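Local coordinates for protein probable flavin reductase (Sinorhizobium meliloti, PDB 3RH7) that binds flavin mononucleotide in a split barrel and probably acts as an NADPH-dependent flavin reductase, at residues A[44-48]-A[72-76]. Numbering follows the deposited sequence.
Sequences PIGFT and NYESM. With FMN (flavin mononucleotide), chain G.
Ile45 and Phe47 on strand 44-56 meet Met76, a selenomethionine, in the first turn of helix 73-78. Ile45 CD1 lies 4.1 Å from Met76 SE and also touches the CB of Ser75. With chi1 at 53°, CG1 of Ile45 sits over the backbone, flanked by its N and C, and from there CD1 extends to the helix. The Phe47 ring receives the selenium at its edge, 86° off the ring normal. This is a Met-aromatic contact, with Phe47 CE1 4.1 Å from Met76 SE. The Phe47 and Met76 side chains cross at about a right angle.

The Asn72 side-chain amide lies between the strand and the flavin phosphate. Its ND2 is 3.0 Å from Gly46 O and 3.1 Å from FMN O1P. The backbone N of Asn72 gives a weak hydrogen bond of 3.5 Å to the same O1P. A leucine in place of Asn72 would probably leave Gly46 O and FMN O1P without the side-chain amide between them, with only the weak backbone bond from this residue left to the phosphate. Phe47 CB packs on FMN C5', and Thr48 O accepts a 2.9 Å hydrogen bond from the ribityl O2'. Phe47, Thr48 and Asn72 thus line part of the FMN pocket in the split barrel, mostly along the ribityl chain and phosphate.

The Met76 N to Asn72 O hydrogen bond closes the first helical turn. Arg71 N and Ala67 N also bind FMN. Strand 44-56 pairs antiparallel with strands 30-38 and 61-67. Val35 and Leu66, one from each of these neighbours, both touch Phe47 and Met76, and so join helix 73-78 to the barrel sheet.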
loop_
_atom_site.group_PDB
_atom_site.type_symbol
_atom_site.label_atom_id
_atom_site.label_comp_id
_atom_site.label_asym_id
_atom_site.label_seq_id
_atom_site.Cartn_x
_atom_site.Cartn_y
_atom_site.Cartn_z
ATOM N N PRO A 44 -25.809 1.689 14.589
ATOM C CA PRO A 44 -24.491 1.440 14.000
ATOM C C PRO A 44 -23.608 2.688 14.017
ATOM O O PRO A 44 -24.046 3.783 13.659
ATOM C CB PRO A 44 -24.820 0.980 12.573
ATOM C CG PRO A 44 -26.128 1.530 12.288
ATOM C CD PRO A 44 -26.876 1.568 13.576
ATOM N N ILE A 45 -22.373 2.504 14.476
ATOM C CA ILE A 45 -21.329 3.530 14.520
ATOM C C ILE A 45 -20.109 3.025 13.749
ATOM O O ILE A 45 -19.880 1.817 13.652
ATOM C CB ILE A 45 -20.953 3.980 15.955
ATOM C CG1 ILE A 45 -20.594 2.785 16.867
ATOM C CG2 ILE A 45 -22.063 4.839 16.532
ATOM C CD1 ILE A 45 -19.521 3.064 17.809
ATOM N N GLY A 46 -19.347 3.956 13.206
ATOM C CA GLY A 46 -18.160 3.612 12.449
ATOM C C GLY A 46 -17.189 4.752 12.267
ATOM O O GLY A 46 -17.482 5.899 12.629
ATOM N N PHE A 47 -16.007 4.417 11.708
ATOM C CA PHE A 47 -14.927 5.343 11.384
ATOM C C PHE A 47 -13.904 4.696 10.464
ATOM O O PHE A 47 -13.602 3.514 10.601
ATOM C CB PHE A 47 -14.240 5.883 12.640
ATOM C CG PHE A 47 -13.376 4.930 13.431
ATOM C CD1 PHE A 47 -13.941 4.053 14.351
ATOM C CD2 PHE A 47 -11.991 4.991 13.347
ATOM C CE1 PHE A 47 -13.140 3.207 15.124
ATOM C CE2 PHE A 47 -11.195 4.128 14.099
ATOM C CZ PHE A 47 -11.776 3.243 14.985
ATOM N N THR A 48 -13.354 5.486 9.545
ATOM C CA THR A 48 -12.303 5.048 8.640
ATOM C C THR A 48 -10.982 4.993 9.407
ATOM O O THR A 48 -10.653 5.947 10.108
ATOM C CB THR A 48 -12.225 5.989 7.434
ATOM O OG1 THR A 48 -13.440 5.902 6.708
ATOM C CG2 THR A 48 -11.113 5.632 6.494
ATOM N N ASN A 72 -16.960 9.217 18.645
ATOM C CA ASN A 72 -17.382 7.849 18.929
ATOM C C ASN A 72 -16.484 7.145 19.966
ATOM O O ASN A 72 -16.807 6.010 20.325
ATOM C CB ASN A 72 -17.382 7.032 17.615
ATOM C CG ASN A 72 -18.433 7.428 16.598
ATOM O OD1 ASN A 72 -19.522 7.924 16.941
ATOM N ND2 ASN A 72 -18.135 7.164 15.323
ATOM N N TYR A 73 -15.378 7.801 20.444
ATOM C CA TYR A 73 -14.404 7.220 21.391
ATOM C C TYR A 73 -15.060 6.472 22.565
ATOM O O TYR A 73 -14.689 5.328 22.833
ATOM C CB TYR A 73 -13.416 8.271 21.930
ATOM C CG TYR A 73 -12.429 7.712 22.944
ATOM C CD1 TYR A 73 -11.234 7.126 22.535
ATOM C CD2 TYR A 73 -12.709 7.739 24.306
ATOM C CE1 TYR A 73 -10.347 6.575 23.458
ATOM C CE2 TYR A 73 -11.836 7.181 25.234
ATOM C CZ TYR A 73 -10.653 6.607 24.807
ATOM O OH TYR A 73 -9.778 6.089 25.735
ATOM N N GLU A 74 -16.006 7.117 23.263
ATOM C CA GLU A 74 -16.696 6.504 24.402
ATOM C C GLU A 74 -17.517 5.286 23.952
ATOM O O GLU A 74 -17.335 4.213 24.522
ATOM C CB GLU A 74 -17.582 7.527 25.134
ATOM N N SER A 75 -18.362 5.439 22.901
ATOM C CA SER A 75 -19.201 4.363 22.351
ATOM C C SER A 75 -18.361 3.141 21.921
ATOM O O SER A 75 -18.703 2.009 22.263
ATOM C CB SER A 75 -20.019 4.872 21.164
ATOM O OG SER A 75 -21.219 5.507 21.570
HETATM N N MSE A 76 -17.248 3.395 21.211
HETATM C CA MSE A 76 -16.323 2.402 20.684
HETATM C C MSE A 76 -15.641 1.598 21.782
HETATM O O MSE A 76 -15.758 0.378 21.790
HETATM C CB MSE A 76 -15.267 3.093 19.823
HETATM C CG MSE A 76 -14.578 2.145 18.856
HETATM SE SE MSE A 76 -15.824 1.357 17.594
HETATM C CE MSE A 76 -15.029 -0.260 17.381
HETATM N N1 FMN G . -8.922 8.107 12.782
HETATM C C2 FMN G . -8.500 7.350 13.863
HETATM O O2 FMN G . -8.919 7.616 15.004
HETATM N N3 FMN G . -7.671 6.256 13.631
HETATM C C4 FMN G . -7.135 5.857 12.393
HETATM O O4 FMN G . -6.408 4.876 12.206
HETATM C C4A FMN G . -7.553 6.746 11.218
HETATM N N5 FMN G . -7.113 6.460 10.004
HETATM C C5A FMN G . -7.591 7.219 8.906
HETATM C C6 FMN G . -7.094 6.836 7.612
HETATM C C7 FMN G . -7.535 7.476 6.418
HETATM C C7M FMN G . -7.003 7.037 5.085
HETATM C C8 FMN G . -8.472 8.529 6.541
HETATM C C8M FMN G . -8.947 9.220 5.327
HETATM C C9 FMN G . -8.972 8.954 7.829
HETATM C C9A FMN G . -8.550 8.332 9.059
HETATM N N10 FMN G . -9.031 8.688 10.393
HETATM C C10 FMN G . -8.551 7.908 11.506
HETATM C "C1'" FMN G . -10.014 9.826 10.580
HETATM C "C2'" FMN G . -11.419 9.316 11.126
HETATM O "O2'" FMN G . -12.129 8.389 10.303
HETATM C "C3'" FMN G . -12.499 10.308 11.640
HETATM O "O3'" FMN G . -12.348 11.662 11.178
HETATM C "C4'" FMN G . -12.869 10.162 13.152
HETATM O "O4'" FMN G . -11.800 9.728 14.068
HETATM C "C5'" FMN G . -14.088 9.276 13.262
HETATM O "O5'" FMN G . -15.156 10.206 13.304
HETATM P P FMN G . -15.815 10.540 14.773
HETATM O O1P FMN G . -15.735 9.074 15.399
HETATM O O2P FMN G . -17.278 11.079 14.554
HETATM O O3P FMN G . -15.083 11.700 15.492
#